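Local coordinates for protein nodulation fucosyltransferase NodZ (Bradyrhizobium sp., PDB 2HHC) that is a nodulation fucosyltransferase of the NodZ family, with two domains in the glycosyltransferase GT-B fold, at residues R106-D109 against E110-L114. Sequence-based numbering, arbitrary orientation.
Sequences RERD and ELTEL
The carbonyl oxygen of Arg108 takes two bonds from Thr112. The hydroxyl OG1 of Thr112 donates to Arg108 O at 2.7 Å, and the backbone N of Thr112 donates to the same oxygen at 3.0 Å. The two donors come from opposite faces of the carbonyl plane. The hydroxyl can turn back on its own helix because OG1 stands beside the backbone N (chi1 -64°). OG1 also accepts hydrogen bonds from Arg135 NE and from a water. That water, donating to Asp109 OD1 at 2.7 Å, links the hydroxyl to the carboxylate. Asp109 OD1 is gripped side-on by its neighbour Arg108 as well. NE and NH2 of Arg108 each lie 3.1 Å from OD1, which lies in the guanidinium plane. Both nitrogens approach from one face of the carboxylate.

On another side of the helix, Glu110 runs alongside Arg106, pointing the same way. They meet through the stem of the arginine: Arg106 CG is 3.0 Å from Glu110 OE2. The charged ends do not pair, and Arg106 instead forms a salt bridge with Glu102 and a hydrogen bond with Gln103. Leu111 lays CG against Glu107 O at 3.3 Å. Glu107 is buried, and its carboxylate is satisfied by Arg99, Trp89 and Gln103.

Both segments, 106-109 and 110-114, lie on helix 101-116, which connects strands 84-85 and 125-128 in a beta-alpha-beta unit. A hydroxyl bond to the carbonyl four residues back is a common way for a helical threonine to satisfy its hydroxyl proton. With the water and the salt bridge, it ties neighbouring turns into one polar network, which probably favours a charged Asp109.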
loop_
_atom_site.group_PDB
_atom_site.type_symbol
_atom_site.label_atom_id
_atom_site.label_comp_id
_atom_site.label_asym_id
_atom_site.label_seq_id
_atom_site.Cartn_x
_atom_site.Cartn_y
_atom_site.Cartn_z
ATOM N N ARG A 106 -3.221 -0.745 -20.665
ATOM C CA ARG A 106 -4.328 -1.392 -21.365
ATOM C C ARG A 106 -4.961 -2.452 -20.466
ATOM O O ARG A 106 -6.194 -2.556 -20.375
ATOM C CB ARG A 106 -3.766 -1.987 -22.651
ATOM C CG ARG A 106 -4.661 -2.818 -23.514
ATOM C CD ARG A 106 -3.900 -3.151 -24.813
ATOM N NE ARG A 106 -3.269 -1.937 -25.349
ATOM C CZ ARG A 106 -1.984 -1.758 -25.729
ATOM N NH1 ARG A 106 -1.067 -2.712 -25.694
ATOM N NH2 ARG A 106 -1.620 -0.573 -26.233
ATOM N N GLU A 107 -4.144 -3.238 -19.774
ATOM C CA GLU A 107 -4.706 -4.255 -18.920
ATOM C C GLU A 107 -5.414 -3.686 -17.713
ATOM O O GLU A 107 -6.461 -4.173 -17.333
ATOM C CB GLU A 107 -3.629 -5.277 -18.502
ATOM C CG GLU A 107 -3.163 -6.106 -19.695
ATOM C CD GLU A 107 -2.086 -7.126 -19.382
ATOM O OE1 GLU A 107 -1.992 -7.580 -18.243
ATOM O OE2 GLU A 107 -1.360 -7.513 -20.321
ATOM N N ARG A 108 -4.895 -2.622 -17.112
ATOM C CA ARG A 108 -5.645 -1.928 -16.067
ATOM C C ARG A 108 -7.047 -1.613 -16.558
ATOM O O ARG A 108 -8.032 -1.794 -15.845
ATOM C CB ARG A 108 -4.895 -0.658 -15.678
ATOM C CG ARG A 108 -5.596 0.245 -14.644
ATOM C CD ARG A 108 -4.955 1.592 -14.594
ATOM N NE ARG A 108 -5.211 2.211 -15.898
ATOM C CZ ARG A 108 -4.431 3.052 -16.610
ATOM N NH1 ARG A 108 -3.270 3.525 -16.152
ATOM N NH2 ARG A 108 -4.833 3.450 -17.794
ATOM N N ASP A 109 -7.125 -1.074 -17.764
ATOM C CA ASP A 109 -8.410 -0.654 -18.304
ATOM C C ASP A 109 -9.309 -1.842 -18.622
ATOM O O ASP A 109 -10.515 -1.788 -18.380
ATOM C CB ASP A 109 -8.211 0.163 -19.540
ATOM C CG ASP A 109 -7.541 1.498 -19.261
ATOM O OD1 ASP A 109 -7.459 1.901 -18.082
ATOM O OD2 ASP A 109 -7.121 2.135 -20.248
ATOM N N GLU A 110 -8.719 -2.904 -19.158
ATOM C CA GLU A 110 -9.457 -4.123 -19.472
ATOM C C GLU A 110 -10.004 -4.750 -18.199
ATOM O O GLU A 110 -11.154 -5.198 -18.162
ATOM C CB GLU A 110 -8.539 -5.097 -20.220
ATOM C CG GLU A 110 -8.266 -4.624 -21.610
ATOM C CD GLU A 110 -7.144 -5.288 -22.337
ATOM O OE1 GLU A 110 -6.626 -6.277 -21.877
ATOM O OE2 GLU A 110 -6.824 -4.826 -23.461
ATOM N N LEU A 111 -9.208 -4.767 -17.150
ATOM C CA LEU A 111 -9.655 -5.334 -15.870
ATOM C C LEU A 111 -10.762 -4.475 -15.241
ATOM O O LEU A 111 -11.716 -4.987 -14.679
ATOM C CB LEU A 111 -8.475 -5.446 -14.919
ATOM C CG LEU A 111 -7.455 -6.553 -15.255
ATOM C CD1 LEU A 111 -6.181 -6.289 -14.495
ATOM C CD2 LEU A 111 -8.031 -7.949 -14.909
ATOM N N THR A 112 -10.625 -3.159 -15.378
ATOM C CA THR A 112 -11.597 -2.219 -14.831
ATOM C C THR A 112 -12.959 -2.477 -15.465
ATOM O O THR A 112 -13.965 -2.620 -14.753
ATOM C CB THR A 112 -11.119 -0.776 -15.061
ATOM O OG1 THR A 112 -9.907 -0.587 -14.334
ATOM C CG2 THR A 112 -12.122 0.219 -14.527
ATOM N N GLU A 113 -12.973 -2.606 -16.784
ATOM C CA GLU A 113 -14.209 -2.918 -17.531
ATOM C C GLU A 113 -14.737 -4.281 -17.071
ATOM O O GLU A 113 -15.926 -4.449 -16.814
ATOM C CB GLU A 113 -13.927 -2.871 -19.025
ATOM C CG GLU A 113 -15.082 -3.316 -19.918
ATOM C CD GLU A 113 -14.745 -3.251 -21.407
ATOM O OE1 GLU A 113 -13.622 -3.683 -21.799
ATOM O OE2 GLU A 113 -15.620 -2.836 -22.206
ATOM N N LEU A 114 -13.877 -5.271 -16.924
ATOM C CA LEU A 114 -14.341 -6.583 -16.504
ATOM C C LEU A 114 -14.990 -6.519 -15.136
ATOM O O LEU A 114 -16.042 -7.120 -14.913
ATOM C CB LEU A 114 -13.196 -7.593 -16.494
ATOM C CG LEU A 114 -13.639 -8.967 -16.024
ATOM C CD1 LEU A 114 -14.660 -9.555 -17.016
ATOM C CD2 LEU A 114 -12.403 -9.845 -15.856
HETATM O O HOH W 1 -9.197 1.946 -16.079
#